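Local coordinates for protein glycoside hydrolase, GH17 family (Formosa sp. Hel1_33_131, PDB 6FCG) that probably hydrolyses internal beta-1,3-glucosidic bonds of laminarin, acting as an endo-laminarinase of glycoside hydrolase family 17, at residues H79-R84 and G390-L395; Y327-F332 and K378-L383; V382-V387 and K404-N409. All coordinates share one frame; numbering follows the deposited sequence.

Contact 1: H79-R84 and G390-L395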
ATOM      1  N   HIS A  79     -45.701  10.550 -11.931  1.00 22.85           N
ATOM      2  CA  HIS A  79     -46.962  11.202 -11.586  1.00 24.43           C
ATOM      3  C   HIS A  79     -47.676  10.460 -10.465  1.00 24.46           C
ATOM      4  O   HIS A  79     -48.228  11.089  -9.552  1.00 26.84           O
ATOM      5  CB  HIS A  79     -47.868  11.303 -12.817  1.00 27.17           C
ATOM      6  CG  HIS A  79     -49.168  11.972 -12.540  1.00 28.27           C
ATOM      7  ND1 HIS A  79     -49.331  13.338 -12.640  1.00 31.01           N
ATOM      8  CD2 HIS A  79     -50.344  11.477 -12.091  1.00 27.30           C
ATOM      9  CE1 HIS A  79     -50.566  13.652 -12.294  1.00 31.58           C
ATOM     10  NE2 HIS A  79     -51.193  12.541 -11.948  1.00 29.74           N
ATOM     11  N   ALA A  80     -47.627   9.135 -10.511  1.00 23.98           N
ATOM     12  CA  ALA A  80     -48.197   8.286  -9.464  1.00 24.38           C
ATOM     13  C   ALA A  80     -47.583   8.557  -8.095  1.00 26.17           C
ATOM     14  O   ALA A  80     -48.272   8.484  -7.091  1.00 30.13           O
ATOM     15  CB  ALA A  80     -48.030   6.819  -9.834  1.00 24.45           C
ATOM     16  N   MET A  81     -46.291   8.890  -8.083  1.00 28.57           N
ATOM     17  CA  MET A  81     -45.513   9.284  -6.897  1.00 28.29           C
ATOM     18  C   MET A  81     -45.697  10.712  -6.393  1.00 27.98           C
ATOM     19  O   MET A  81     -45.008  11.096  -5.464  1.00 27.78           O
ATOM     20  CB  MET A  81     -44.040   9.242  -7.260  1.00 30.90           C
ATOM     21  CG  MET A  81     -43.270   8.019  -6.902  1.00 31.88           C
ATOM     22  SD  MET A  81     -41.559   8.330  -7.408  1.00 31.58           S
ATOM     23  CE  MET A  81     -41.072   9.464  -6.086  1.00 33.21           C
ATOM     24  N   ASN A  82     -46.574  11.503  -6.996  1.00 29.40           N
ATOM     25  CA  ASN A  82     -46.733  12.947  -6.676  1.00 30.59           C
ATOM     26  C   ASN A  82     -45.652  13.879  -7.188  1.00 28.48           C
ATOM     27  O   ASN A  82     -45.581  15.026  -6.756  1.00 30.44           O
ATOM     28  CB  ASN A  82     -46.935  13.224  -5.188  1.00 31.95           C
ATOM     29  CG  ASN A  82     -48.226  12.682  -4.689  1.00 34.83           C
ATOM     30  OD1 ASN A  82     -49.284  13.087  -5.156  1.00 38.60           O
ATOM     31  ND2 ASN A  82     -48.162  11.757  -3.737  1.00 37.83           N
ATOM     32  N   ILE A  83     -44.838  13.425  -8.130  1.00 26.41           N
ATOM     33  CA  ILE A  83     -43.910  14.344  -8.796  1.00 24.43           C
ATOM     34  C   ILE A  83     -44.754  15.164  -9.762  1.00 24.09           C
ATOM     35  O   ILE A  83     -45.524  14.601 -10.546  1.00 24.06           O
ATOM     36  CB  ILE A  83     -42.798  13.600  -9.580  1.00 22.97           C
ATOM     37  CG1 ILE A  83     -42.025  12.590  -8.702  1.00 24.11           C
ATOM     38  CG2 ILE A  83     -41.872  14.577 -10.266  1.00 21.70           C
ATOM     39  CD1 ILE A  83     -41.121  13.150  -7.650  1.00 24.38           C
ATOM     40  N   ARG A  84     -44.604  16.484  -9.717  1.00 24.46           N
ATOM     41  CA  ARG A  84     -45.302  17.385 -10.645  1.00 24.83           C
ATOM     42  C   ARG A  84     -44.422  18.299 -11.459  1.00 23.08           C
ATOM     43  O   ARG A  84     -44.912  18.999 -12.348  1.00 23.94           O
ATOM     44  CB  ARG A  84     -46.316  18.241  -9.870  1.00 27.67           C
ATOM     45  CG  ARG A  84     -47.444  17.465  -9.188  1.00 29.48           C
ATOM     46  CD  ARG A  84     -48.366  16.804 -10.213  1.00 31.08           C
ATOM     47  NE  ARG A  84     -49.408  16.008  -9.580  1.00 31.93           N
ATOM     48  CZ  ARG A  84     -49.345  14.705  -9.321  1.00 34.03           C
ATOM     49  NH1 ARG A  84     -48.273  13.970  -9.637  1.00 35.46           N
ATOM     50  NH2 ARG A  84     -50.382  14.126  -8.731  1.00 33.20           N
ATOM     51  N   GLY A 390     -49.477   0.110  -3.179  1.00 36.07           N
ATOM     52  CA  GLY A 390     -50.092  -0.084  -4.485  1.00 35.13           C
ATOM     53  C   GLY A 390     -50.019   1.102  -5.444  1.00 35.04           C
ATOM     54  O   GLY A 390     -50.626   1.068  -6.514  1.00 38.26           O
ATOM     55  N   VAL A 391     -49.230   2.117  -5.103  1.00 32.94           N
ATOM     56  CA  VAL A 391     -49.107   3.340  -5.896  1.00 31.61           C
ATOM     57  C   VAL A 391     -48.720   3.086  -7.366  1.00 30.29           C
ATOM     58  O   VAL A 391     -49.174   3.815  -8.245  1.00 28.57           O
ATOM     59  CB  VAL A 391     -48.110   4.329  -5.215  1.00 34.29           C
ATOM     60  CG1 VAL A 391     -47.766   5.535  -6.095  1.00 34.38           C
ATOM     61  CG2 VAL A 391     -48.701   4.836  -3.904  1.00 33.51           C
ATOM     62  N   PHE A 392     -47.905   2.057  -7.632  1.00 29.62           N
ATOM     63  CA  PHE A 392     -47.448   1.766  -8.994  1.00 28.44           C
ATOM     64  C   PHE A 392     -48.165   0.599  -9.626  1.00 28.73           C
ATOM     65  O   PHE A 392     -47.746   0.085 -10.643  1.00 27.20           O
ATOM     66  CB  PHE A 392     -45.948   1.480  -9.027  1.00 26.81           C
ATOM     67  CG  PHE A 392     -45.123   2.541  -8.387  1.00 26.40           C
ATOM     68  CD1 PHE A 392     -44.976   3.781  -8.986  1.00 27.40           C
ATOM     69  CD2 PHE A 392     -44.516   2.325  -7.168  1.00 26.41           C
ATOM     70  CE1 PHE A 392     -44.231   4.782  -8.370  1.00 25.96           C
ATOM     71  CE2 PHE A 392     -43.770   3.325  -6.549  1.00 24.84           C
ATOM     72  CZ  PHE A 392     -43.634   4.549  -7.148  1.00 24.08           C
ATOM     73  N   GLU A 393     -49.265   0.171  -9.049  1.00 30.10           N
ATOM     74  CA  GLU A 393     -49.959  -0.995  -9.575  1.00 31.46           C
ATOM     75  C   GLU A 393     -50.537  -0.760 -11.008  1.00 29.63           C
ATOM     76  O   GLU A 393     -51.101   0.299 -11.317  1.00 29.31           O
ATOM     77  CB  GLU A 393     -50.930  -1.436  -8.503  1.00 35.68           C
ATOM     78  CG  GLU A 393     -51.703  -2.692  -8.854  1.00 41.32           C
ATOM     79  CD  GLU A 393     -51.501  -3.829  -7.891  1.00 42.80           C
ATOM     80  OE1 GLU A 393     -51.619  -3.638  -6.666  1.00 46.79           O
ATOM     81  OE2 GLU A 393     -51.261  -4.937  -8.391  1.00 45.25           O
ATOM     82  N   GLY A 394     -50.285  -1.715 -11.903  1.00 28.33           N
ATOM     83  CA  GLY A 394     -50.680  -1.599 -13.307  1.00 27.53           C
ATOM     84  C   GLY A 394     -49.674  -0.879 -14.195  1.00 27.16           C
ATOM     85  O   GLY A 394     -49.850  -0.853 -15.427  1.00 27.62           O
ATOM     86  N   LEU A 395     -48.638  -0.285 -13.590  1.00 23.51           N
ATOM     87  CA  LEU A 395     -47.622   0.467 -14.318  1.00 21.69           C
ATOM     88  C   LEU A 395     -46.444  -0.404 -14.604  1.00 22.26           C
ATOM     89  O   LEU A 395     -46.133  -1.333 -13.866  1.00 24.23           O
ATOM     90  CB  LEU A 395     -47.200   1.690 -13.506  1.00 20.84           C
ATOM     91  CG  LEU A 395     -48.268   2.813 -13.376  1.00 19.91           C
ATOM     92  CD1 LEU A 395     -47.606   3.947 -12.595  1.00 19.95           C
ATOM     93  CD2 LEU A 395     -48.922   3.319 -14.660  1.00 18.41           C
TER
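Ala80 and Val391 mark the nearest approach of the two backbones, their CA atoms 6.2 Å apart, close to where helix 68-80 ends at Asn82 and helix 384-388 at Gly390, each exit a Schellman motif with positive phi. From Gly390 a type I turn runs to Glu393, overlapping a type II turn from Phe392 to Leu395. The contact made here is apolar. The methyl of Ala80 is aimed at the turns: its CB lies 4.0 Å from Val391 CG1 and as far from Leu395 CD1. Val391 CG1, placed opposite the backbone N (chi1 171°), reaches across to Ala80 while also sitting over the centre of the Phe392 ring. At the ring's edge Met81 CG comes in near its plane, 3.5 Å from Phe392 CZ. Behind the contact, Arg84 folds back on its own chain. His79 O, which already accepts from Asn82 N in the last turn, takes a second, fairly straight bond on a lone pair from Arg84 NH1, 2.9 Å away; NH1 also bonds to Ile83 O from above the carbonyl plane, while the His79 ring lies over the guanidinium. The contact joins the end of helix 68-80, just before barrel strand 83-87, to the loop after helix 384-388, with Leu386 packing on both Met81 and Phe392 and Tyr333 of helix 326-342 also against Met81.

Contact 2: Y327-F332 and K378-L383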
ATOM      1  N   TYR A 327     -30.070   2.227   1.670  1.00 27.42           N
ATOM      2  CA  TYR A 327     -30.566   2.664   2.975  1.00 28.14           C
ATOM      3  C   TYR A 327     -30.162   4.106   3.245  1.00 28.74           C
ATOM      4  O   TYR A 327     -30.983   4.944   3.631  1.00 29.89           O
ATOM      5  CB  TYR A 327     -30.052   1.725   4.078  1.00 28.74           C
ATOM      6  CG  TYR A 327     -30.565   2.000   5.479  1.00 29.60           C
ATOM      7  CD1 TYR A 327     -31.934   2.036   5.749  1.00 30.44           C
ATOM      8  CD2 TYR A 327     -29.691   2.154   6.547  1.00 30.32           C
ATOM      9  CE1 TYR A 327     -32.412   2.255   7.037  1.00 31.35           C
ATOM     10  CE2 TYR A 327     -30.163   2.367   7.837  1.00 31.16           C
ATOM     11  CZ  TYR A 327     -31.520   2.412   8.073  1.00 30.91           C
ATOM     12  OH  TYR A 327     -31.973   2.623   9.342  1.00 31.65           O
ATOM     13  N   LYS A 328     -28.886   4.406   3.064  1.00 28.54           N
ATOM     14  CA  LYS A 328     -28.425   5.764   3.286  1.00 28.28           C
ATOM     15  C   LYS A 328     -29.026   6.713   2.265  1.00 26.72           C
ATOM     16  O   LYS A 328     -29.255   7.864   2.598  1.00 26.33           O
ATOM     17  CB  LYS A 328     -26.901   5.861   3.283  1.00 27.69           C
ATOM     18  CG  LYS A 328     -26.278   5.165   4.463  1.00 27.82           C
ATOM     19  CD  LYS A 328     -24.852   5.614   4.644  1.00 30.68           C
ATOM     20  CE  LYS A 328     -23.837   4.490   4.529  1.00 31.56           C
ATOM     21  NZ  LYS A 328     -23.620   3.537   5.576  1.00 34.12           N
ATOM     22  N   GLU A 329     -29.257   6.236   1.039  1.00 25.41           N
ATOM     23  CA  GLU A 329     -29.940   7.038   0.021  1.00 26.03           C
ATOM     24  C   GLU A 329     -31.338   7.434   0.483  1.00 26.25           C
ATOM     25  O   GLU A 329     -31.742   8.600   0.345  1.00 28.43           O
ATOM     26  CB  GLU A 329     -30.052   6.293  -1.316  1.00 26.00           C
ATOM     27  CG  GLU A 329     -30.812   7.081  -2.369  1.00 26.18           C
ATOM     28  CD  GLU A 329     -31.108   6.286  -3.605  1.00 28.50           C
ATOM     29  OE1 GLU A 329     -30.873   6.896  -4.638  1.00 30.99           O
ATOM     30  OE2 GLU A 329     -31.586   5.101  -3.570  1.00 31.62           O
ATOM     31  N   ALA A 330     -32.073   6.467   1.001  1.00 25.22           N
ATOM     32  CA  ALA A 330     -33.405   6.731   1.522  1.00 25.61           C
ATOM     33  C   ALA A 330     -33.387   7.744   2.671  1.00 25.79           C
ATOM     34  O   ALA A 330     -34.199   8.674   2.703  1.00 26.10           O
ATOM     35  CB  ALA A 330     -34.066   5.439   1.969  1.00 25.30           C
ATOM     36  N   ILE A 331     -32.463   7.573   3.606  1.00 26.47           N
ATOM     37  CA  ILE A 331     -32.339   8.525   4.699  1.00 27.39           C
ATOM     38  C   ILE A 331     -32.061   9.946   4.173  1.00 25.95           C
ATOM     39  O   ILE A 331     -32.693  10.914   4.603  1.00 26.95           O
ATOM     40  CB  ILE A 331     -31.260   8.100   5.704  1.00 28.68           C
ATOM     41  CG1 ILE A 331     -31.722   6.850   6.450  1.00 28.23           C
ATOM     42  CG2 ILE A 331     -30.985   9.227   6.708  1.00 29.09           C
ATOM     43  CD1 ILE A 331     -30.609   6.137   7.189  1.00 28.54           C
ATOM     44  N   PHE A 332     -31.149  10.062   3.220  1.00 24.27           N
ATOM     45  CA  PHE A 332     -30.813  11.359   2.657  1.00 23.12           C
ATOM     46  C   PHE A 332     -32.006  11.975   1.926  1.00 22.89           C
ATOM     47  O   PHE A 332     -32.328  13.140   2.165  1.00 21.79           O
ATOM     48  CB  PHE A 332     -29.595  11.261   1.731  1.00 21.53           C
ATOM     49  CG  PHE A 332     -29.088  12.595   1.256  1.00 20.59           C
ATOM     50  CD1 PHE A 332     -28.423  13.440   2.130  1.00 20.61           C
ATOM     51  CD2 PHE A 332     -29.278  13.006  -0.057  1.00 20.61           C
ATOM     52  CE1 PHE A 332     -27.953  14.672   1.708  1.00 19.99           C
ATOM     53  CE2 PHE A 332     -28.797  14.228  -0.490  1.00 20.86           C
ATOM     54  CZ  PHE A 332     -28.138  15.066   0.394  1.00 20.27           C
ATOM     55  N   LYS A 378     -37.127  -1.426 -10.958  1.00 26.63           N
ATOM     56  CA  LYS A 378     -37.242  -1.830  -9.571  1.00 27.31           C
ATOM     57  C   LYS A 378     -37.146  -0.630  -8.625  1.00 25.24           C
ATOM     58  O   LYS A 378     -36.336   0.271  -8.819  1.00 26.15           O
ATOM     59  CB  LYS A 378     -36.175  -2.836  -9.203  1.00 32.01           C
ATOM     60  CG  LYS A 378     -36.324  -4.167  -9.915  1.00 37.55           C
ATOM     61  CD  LYS A 378     -35.864  -5.297  -9.001  1.00 44.71           C
ATOM     62  CE  LYS A 378     -36.179  -6.672  -9.568  1.00 49.82           C
ATOM     63  NZ  LYS A 378     -35.345  -6.902 -10.777  1.00 53.30           N
ATOM     64  N   ALA A 379     -38.007  -0.598  -7.618  1.00 22.92           N
ATOM     65  CA  ALA A 379     -38.003   0.467  -6.631  1.00 21.90           C
ATOM     66  C   ALA A 379     -36.975   0.142  -5.559  1.00 21.43           C
ATOM     67  O   ALA A 379     -37.063  -0.886  -4.905  1.00 18.15           O
ATOM     68  CB  ALA A 379     -39.390   0.623  -6.009  1.00 21.60           C
ATOM     69  N   LYS A 380     -36.027   1.055  -5.366  1.00 22.23           N
ATOM     70  CA  LYS A 380     -35.032   0.935  -4.305  1.00 21.96           C
ATOM     71  C   LYS A 380     -35.669   1.196  -2.952  1.00 21.48           C
ATOM     72  O   LYS A 380     -36.775   1.750  -2.870  1.00 22.35           O
ATOM     73  CB  LYS A 380     -33.892   1.928  -4.518  1.00 23.42           C
ATOM     74  CG  LYS A 380     -33.056   1.659  -5.759  1.00 23.80           C
ATOM     75  CD  LYS A 380     -32.136   2.826  -6.048  1.00 24.91           C
ATOM     76  CE  LYS A 380     -31.310   2.596  -7.310  1.00 25.74           C
ATOM     77  NZ  LYS A 380     -30.347   3.713  -7.580  1.00 26.14           N
ATOM     78  N   TYR A 381     -34.957   0.822  -1.901  1.00 21.03           N
ATOM     79  CA  TYR A 381     -35.445   0.903  -0.526  1.00 22.49           C
ATOM     80  C   TYR A 381     -36.283   2.134  -0.211  1.00 22.84           C
ATOM     81  O   TYR A 381     -37.357   2.032   0.407  1.00 21.90           O
ATOM     82  CB  TYR A 381     -34.290   0.806   0.480  1.00 23.97           C
ATOM     83  CG  TYR A 381     -34.785   0.861   1.909  1.00 26.50           C
ATOM     84  CD1 TYR A 381     -35.493  -0.211   2.461  1.00 27.55           C
ATOM     85  CD2 TYR A 381     -34.600   2.007   2.691  1.00 28.10           C
ATOM     86  CE1 TYR A 381     -35.976  -0.154   3.758  1.00 29.06           C
ATOM     87  CE2 TYR A 381     -35.077   2.080   3.987  1.00 28.97           C
ATOM     88  CZ  TYR A 381     -35.763   0.997   4.519  1.00 31.19           C
ATOM     89  OH  TYR A 381     -36.210   1.051   5.819  1.00 32.61           O
ATOM     90  N   VAL A 382     -35.784   3.291  -0.639  1.00 23.33           N
ATOM     91  CA  VAL A 382     -36.479   4.569  -0.460  1.00 22.75           C
ATOM     92  C   VAL A 382     -37.973   4.555  -0.819  1.00 23.13           C
ATOM     93  O   VAL A 382     -38.749   5.246  -0.155  1.00 22.41           O
ATOM     94  CB  VAL A 382     -35.732   5.707  -1.205  1.00 23.09           C
ATOM     95  CG1 VAL A 382     -35.714   5.500  -2.713  1.00 23.34           C
ATOM     96  CG2 VAL A 382     -36.285   7.078  -0.852  1.00 22.42           C
ATOM     97  N   LEU A 383     -38.359   3.791  -1.851  1.00 23.20           N
ATOM     98  CA  LEU A 383     -39.760   3.710  -2.325  1.00 25.79           C
ATOM     99  C   LEU A 383     -40.512   2.401  -2.044  1.00 26.25           C
ATOM    100  O   LEU A 383     -41.622   2.225  -2.538  1.00 24.33           O
ATOM    101  CB  LEU A 383     -39.820   3.954  -3.850  1.00 25.59           C
ATOM    102  CG  LEU A 383     -39.299   5.273  -4.411  1.00 26.35           C
ATOM    103  CD1 LEU A 383     -39.586   5.369  -5.902  1.00 26.55           C
ATOM    104  CD2 LEU A 383     -39.904   6.454  -3.667  1.00 27.12           C
TER
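The Tyr327 and Tyr381 side chains run alongside each other in the same direction and form the aromatic part of this contact. The edge of Tyr327 is turned toward the face of Tyr381 in an offset edge-to-face pair, centroids 5.7 Å apart and planes at 65°, with Tyr327 CD1 3.6 Å from Tyr381 CE2. Both rings get there because CG stands trans to the backbone N, at chi1 -176° in Tyr327 and -179° in Tyr381. The aliphatic part centres on Ala330, where the backbones come closest, 4.2 Å between the CA atoms of Ala330 and Val382. Ala330 CB fits between Tyr381 and Val382, 3.5 Å from Tyr381 CD2 at the ring's edge and 3.6 Å from Val382 CB. Replacing Tyr381 with an alanine would probably leave a gap beside the Ala330 methyl and take from Tyr327 the face its edge leans on. The polar part is less direct. Glu329 and the extended Lys380 chain cross at about a right angle, Glu329 OE2 resting on Lys380 CD at 3.4 Å. Glu329 OE1 stays 4.4 Å from Lys380 NZ, too far for a salt bridge; the ammonium instead pairs with Asp354 and bonds to Ser310 OG and Gly371 O. The loop before helix 384-388 is therefore held to helix 326-342 mainly by shape and ring packing, while the charge of Glu329 is likely to add a mild electrostatic pull on a lysine already committed to other partners.

Contact 3: V382-V387 and K404-N409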
ATOM      1  N   VAL A 382     -35.784   3.291  -0.639  1.00 23.33           N
ATOM      2  CA  VAL A 382     -36.479   4.569  -0.460  1.00 22.75           C
ATOM      3  C   VAL A 382     -37.973   4.555  -0.819  1.00 23.13           C
ATOM      4  O   VAL A 382     -38.749   5.246  -0.155  1.00 22.41           O
ATOM      5  CB  VAL A 382     -35.732   5.707  -1.205  1.00 23.09           C
ATOM      6  CG1 VAL A 382     -35.714   5.500  -2.713  1.00 23.34           C
ATOM      7  CG2 VAL A 382     -36.285   7.078  -0.852  1.00 22.42           C
ATOM      8  N   LEU A 383     -38.359   3.791  -1.851  1.00 23.20           N
ATOM      9  CA  LEU A 383     -39.760   3.710  -2.325  1.00 25.79           C
ATOM     10  C   LEU A 383     -40.512   2.401  -2.044  1.00 26.25           C
ATOM     11  O   LEU A 383     -41.622   2.225  -2.538  1.00 24.33           O
ATOM     12  CB  LEU A 383     -39.820   3.954  -3.850  1.00 25.59           C
ATOM     13  CG  LEU A 383     -39.299   5.273  -4.411  1.00 26.35           C
ATOM     14  CD1 LEU A 383     -39.586   5.369  -5.902  1.00 26.55           C
ATOM     15  CD2 LEU A 383     -39.904   6.454  -3.667  1.00 27.12           C
ATOM     16  N   TRP A 384     -39.917   1.467  -1.306  1.00 28.27           N
ATOM     17  CA  TRP A 384     -40.591   0.182  -0.995  1.00 28.36           C
ATOM     18  C   TRP A 384     -41.948   0.398  -0.384  1.00 29.59           C
ATOM     19  O   TRP A 384     -42.886  -0.301  -0.699  1.00 31.77           O
ATOM     20  CB  TRP A 384     -39.781  -0.627   0.014  1.00 28.09           C
ATOM     21  CG  TRP A 384     -38.544  -1.288  -0.498  1.00 25.97           C
ATOM     22  CD1 TRP A 384     -37.976  -1.164  -1.743  1.00 25.05           C
ATOM     23  CD2 TRP A 384     -37.718  -2.163   0.239  1.00 23.49           C
ATOM     24  NE1 TRP A 384     -36.846  -1.923  -1.806  1.00 23.77           N
ATOM     25  CE2 TRP A 384     -36.665  -2.541  -0.595  1.00 23.68           C
ATOM     26  CE3 TRP A 384     -37.764  -2.663   1.544  1.00 24.42           C
ATOM     27  CZ2 TRP A 384     -35.648  -3.399  -0.164  1.00 24.76           C
ATOM     28  CZ3 TRP A 384     -36.778  -3.524   1.963  1.00 24.29           C
ATOM     29  CH2 TRP A 384     -35.725  -3.883   1.111  1.00 24.28           C
ATOM     30  N   ASP A 385     -42.046   1.384   0.484  1.00 33.63           N
ATOM     31  CA  ASP A 385     -43.284   1.660   1.172  1.00 38.38           C
ATOM     32  C   ASP A 385     -44.395   1.984   0.165  1.00 35.96           C
ATOM     33  O   ASP A 385     -45.505   1.476   0.279  1.00 35.33           O
ATOM     34  CB  ASP A 385     -43.057   2.806   2.160  1.00 47.00           C
ATOM     35  CG  ASP A 385     -44.063   2.825   3.281  1.00 56.47           C
ATOM     36  OD1 ASP A 385     -45.234   2.422   3.071  1.00 63.16           O
ATOM     37  OD2 ASP A 385     -43.679   3.292   4.377  1.00 66.40           O
ATOM     38  N   LEU A 386     -44.085   2.809  -0.828  1.00 35.01           N
ATOM     39  CA  LEU A 386     -45.039   3.128  -1.888  1.00 34.01           C
ATOM     40  C   LEU A 386     -45.430   1.953  -2.758  1.00 31.83           C
ATOM     41  O   LEU A 386     -46.572   1.893  -3.207  1.00 34.73           O
ATOM     42  CB  LEU A 386     -44.505   4.218  -2.808  1.00 35.04           C
ATOM     43  CG  LEU A 386     -44.247   5.593  -2.186  1.00 38.72           C
ATOM     44  CD1 LEU A 386     -43.885   6.629  -3.258  1.00 40.09           C
ATOM     45  CD2 LEU A 386     -45.429   6.104  -1.364  1.00 39.18           C
ATOM     46  N   VAL A 387     -44.512   1.037  -3.028  1.00 28.15           N
ATOM     47  CA  VAL A 387     -44.884  -0.171  -3.765  1.00 29.69           C
ATOM     48  C   VAL A 387     -45.961  -0.948  -2.992  1.00 32.11           C
ATOM     49  O   VAL A 387     -46.953  -1.383  -3.574  1.00 31.48           O
ATOM     50  CB  VAL A 387     -43.675  -1.089  -4.069  1.00 27.49           C
ATOM     51  CG1 VAL A 387     -44.105  -2.415  -4.705  1.00 26.01           C
ATOM     52  CG2 VAL A 387     -42.709  -0.368  -4.989  1.00 27.63           C
ATOM     53  N   LYS A 404     -40.041  -4.333  -5.771  1.00 33.68           N
ATOM     54  CA  LYS A 404     -39.052  -3.935  -4.772  1.00 29.55           C
ATOM     55  C   LYS A 404     -37.693  -4.564  -5.042  1.00 27.33           C
ATOM     56  O   LYS A 404     -37.615  -5.731  -5.404  1.00 28.01           O
ATOM     57  CB  LYS A 404     -39.546  -4.319  -3.390  1.00 31.65           C
ATOM     58  CG  LYS A 404     -40.548  -3.330  -2.802  1.00 33.63           C
ATOM     59  CD  LYS A 404     -41.778  -3.958  -2.155  1.00 36.19           C
ATOM     60  CE  LYS A 404     -41.452  -5.026  -1.130  1.00 39.54           C
ATOM     61  NZ  LYS A 404     -42.611  -5.376  -0.270  1.00 41.38           N
ATOM     62  N   THR A 405     -36.616  -3.783  -4.880  1.00 26.29           N
ATOM     63  CA  THR A 405     -35.227  -4.323  -4.870  1.00 25.64           C
ATOM     64  C   THR A 405     -35.084  -5.234  -3.670  1.00 25.13           C
ATOM     65  O   THR A 405     -35.853  -5.084  -2.721  1.00 23.79           O
ATOM     66  CB  THR A 405     -34.128  -3.221  -4.751  1.00 25.48           C
ATOM     67  OG1 THR A 405     -34.393  -2.392  -3.619  1.00 24.34           O
ATOM     68  CG2 THR A 405     -34.051  -2.345  -6.021  1.00 25.99           C
ATOM     69  N   TYR A 406     -34.140  -6.187  -3.720  1.00 25.45           N
ATOM     70  CA  TYR A 406     -33.923  -7.176  -2.625  1.00 25.63           C
ATOM     71  C   TYR A 406     -35.152  -8.033  -2.254  1.00 26.19           C
ATOM     72  O   TYR A 406     -35.190  -8.633  -1.172  1.00 27.13           O
ATOM     73  CB  TYR A 406     -33.458  -6.468  -1.332  1.00 25.24           C
ATOM     74  CG  TYR A 406     -32.139  -5.780  -1.432  1.00 24.62           C
ATOM     75  CD1 TYR A 406     -30.969  -6.443  -1.066  1.00 22.88           C
ATOM     76  CD2 TYR A 406     -32.050  -4.459  -1.872  1.00 24.48           C
ATOM     77  CE1 TYR A 406     -29.756  -5.819  -1.133  1.00 22.12           C
ATOM     78  CE2 TYR A 406     -30.827  -3.814  -1.945  1.00 24.35           C
ATOM     79  CZ  TYR A 406     -29.682  -4.505  -1.564  1.00 23.33           C
ATOM     80  OH  TYR A 406     -28.477  -3.876  -1.639  1.00 21.60           O
ATOM     81  N   ASN A 407     -36.170  -8.073  -3.105  1.00 27.51           N
ATOM     82  CA  ASN A 407     -37.445  -8.698  -2.757  1.00 28.25           C
ATOM     83  C   ASN A 407     -38.108  -8.138  -1.541  1.00 29.02           C
ATOM     84  O   ASN A 407     -38.859  -8.839  -0.863  1.00 28.23           O
ATOM     85  CB  ASN A 407     -37.295 -10.210  -2.639  1.00 29.34           C
ATOM     86  CG  ASN A 407     -37.480 -10.813  -3.959  1.00 32.82           C
ATOM     87  OD1 ASN A 407     -38.584 -10.708  -4.454  1.00 39.18           O
ATOM     88  ND2 ASN A 407     -36.406 -11.217  -4.644  1.00 32.70           N
ATOM     89  N   GLY A 408     -37.834  -6.865  -1.272  1.00 28.80           N
ATOM     90  CA  GLY A 408     -38.390  -6.208  -0.110  1.00 29.84           C
ATOM     91  C   GLY A 408     -37.888  -6.728   1.204  1.00 30.83           C
ATOM     92  O   GLY A 408     -38.541  -6.531   2.236  1.00 30.12           O
ATOM     93  N   ASN A 409     -36.720  -7.382   1.173  1.00 32.15           N
ATOM     94  CA  ASN A 409     -36.137  -7.980   2.368  1.00 31.78           C
ATOM     95  C   ASN A 409     -35.126  -7.045   3.017  1.00 29.82           C
ATOM     96  O   ASN A 409     -33.966  -6.954   2.572  1.00 28.53           O
ATOM     97  CB  ASN A 409     -35.484  -9.319   2.045  1.00 32.72           C
ATOM     98  CG  ASN A 409     -35.034 -10.053   3.295  1.00 31.85           C
ATOM     99  OD1 ASN A 409     -35.051  -9.510   4.401  1.00 31.52           O
ATOM    100  ND2 ASN A 409     -34.621 -11.280   3.121  1.00 31.42           N
TER
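Trp384, in the first turn of helix 384-388, lays its indole against a left-handed turn: Tyr406, Asn407 and Gly408 all have positive phi, and Asn409 then takes the N-cap of helix 410-416, through weak bonds. The tight part lies over one ring face. Gly408 CA makes a CH-pi contact with the six-membered ring, 3.7 Å from its centroid and almost on the normal, and Lys404 CG makes another over the five-membered ring at 3.9 Å. Glycine suits the site, since a CB at Gly408 would run into Lys404 CE. At the benzo end, Tyr406 CB comes 3.9 Å from Trp384 CZ2. The outer side is looser. There the kinked lysine chain brings Lys404 CD within 3.8 Å of Val387 CG1 and carries its ammonium on to a salt bridge with Asp388. Asn409, at the other margin, packs on Leu267 of the second subunit. A polar bond at the edge also limits the indole's rotation: Trp384 NE1 donates to Thr405 OG1 at 3.1 Å, N-H...O angle 155°, with the hydroxyl oxygen near the ring plane and also hydrogen-bonded to Glu326 OE1.

Contact 2 is the most buried of the three, whereas contacts 1 and 3 are partly buried and lie farther from the chain's centre. Contacts 2 and 3 share Val382 and Leu383, their centres about 8 Å apart, and are joined by Ala379 O, a probable acceptor for Thr405 N. Contact 1 takes up the chain beyond helix 384-388: Val391 N probably bonds to Leu386 O, and Met81 SD packs on Leu383 CD1. Their chemistry differs. Contact 1 meets through aliphatic groups and one ring, contact 2 adds a tyrosine pair, and contact 3 alone has a hydrogen bond between its segments. Contact 2 holds the chain entering helix 384-388, contact 3 the helix itself and contact 1 the chain leaving it.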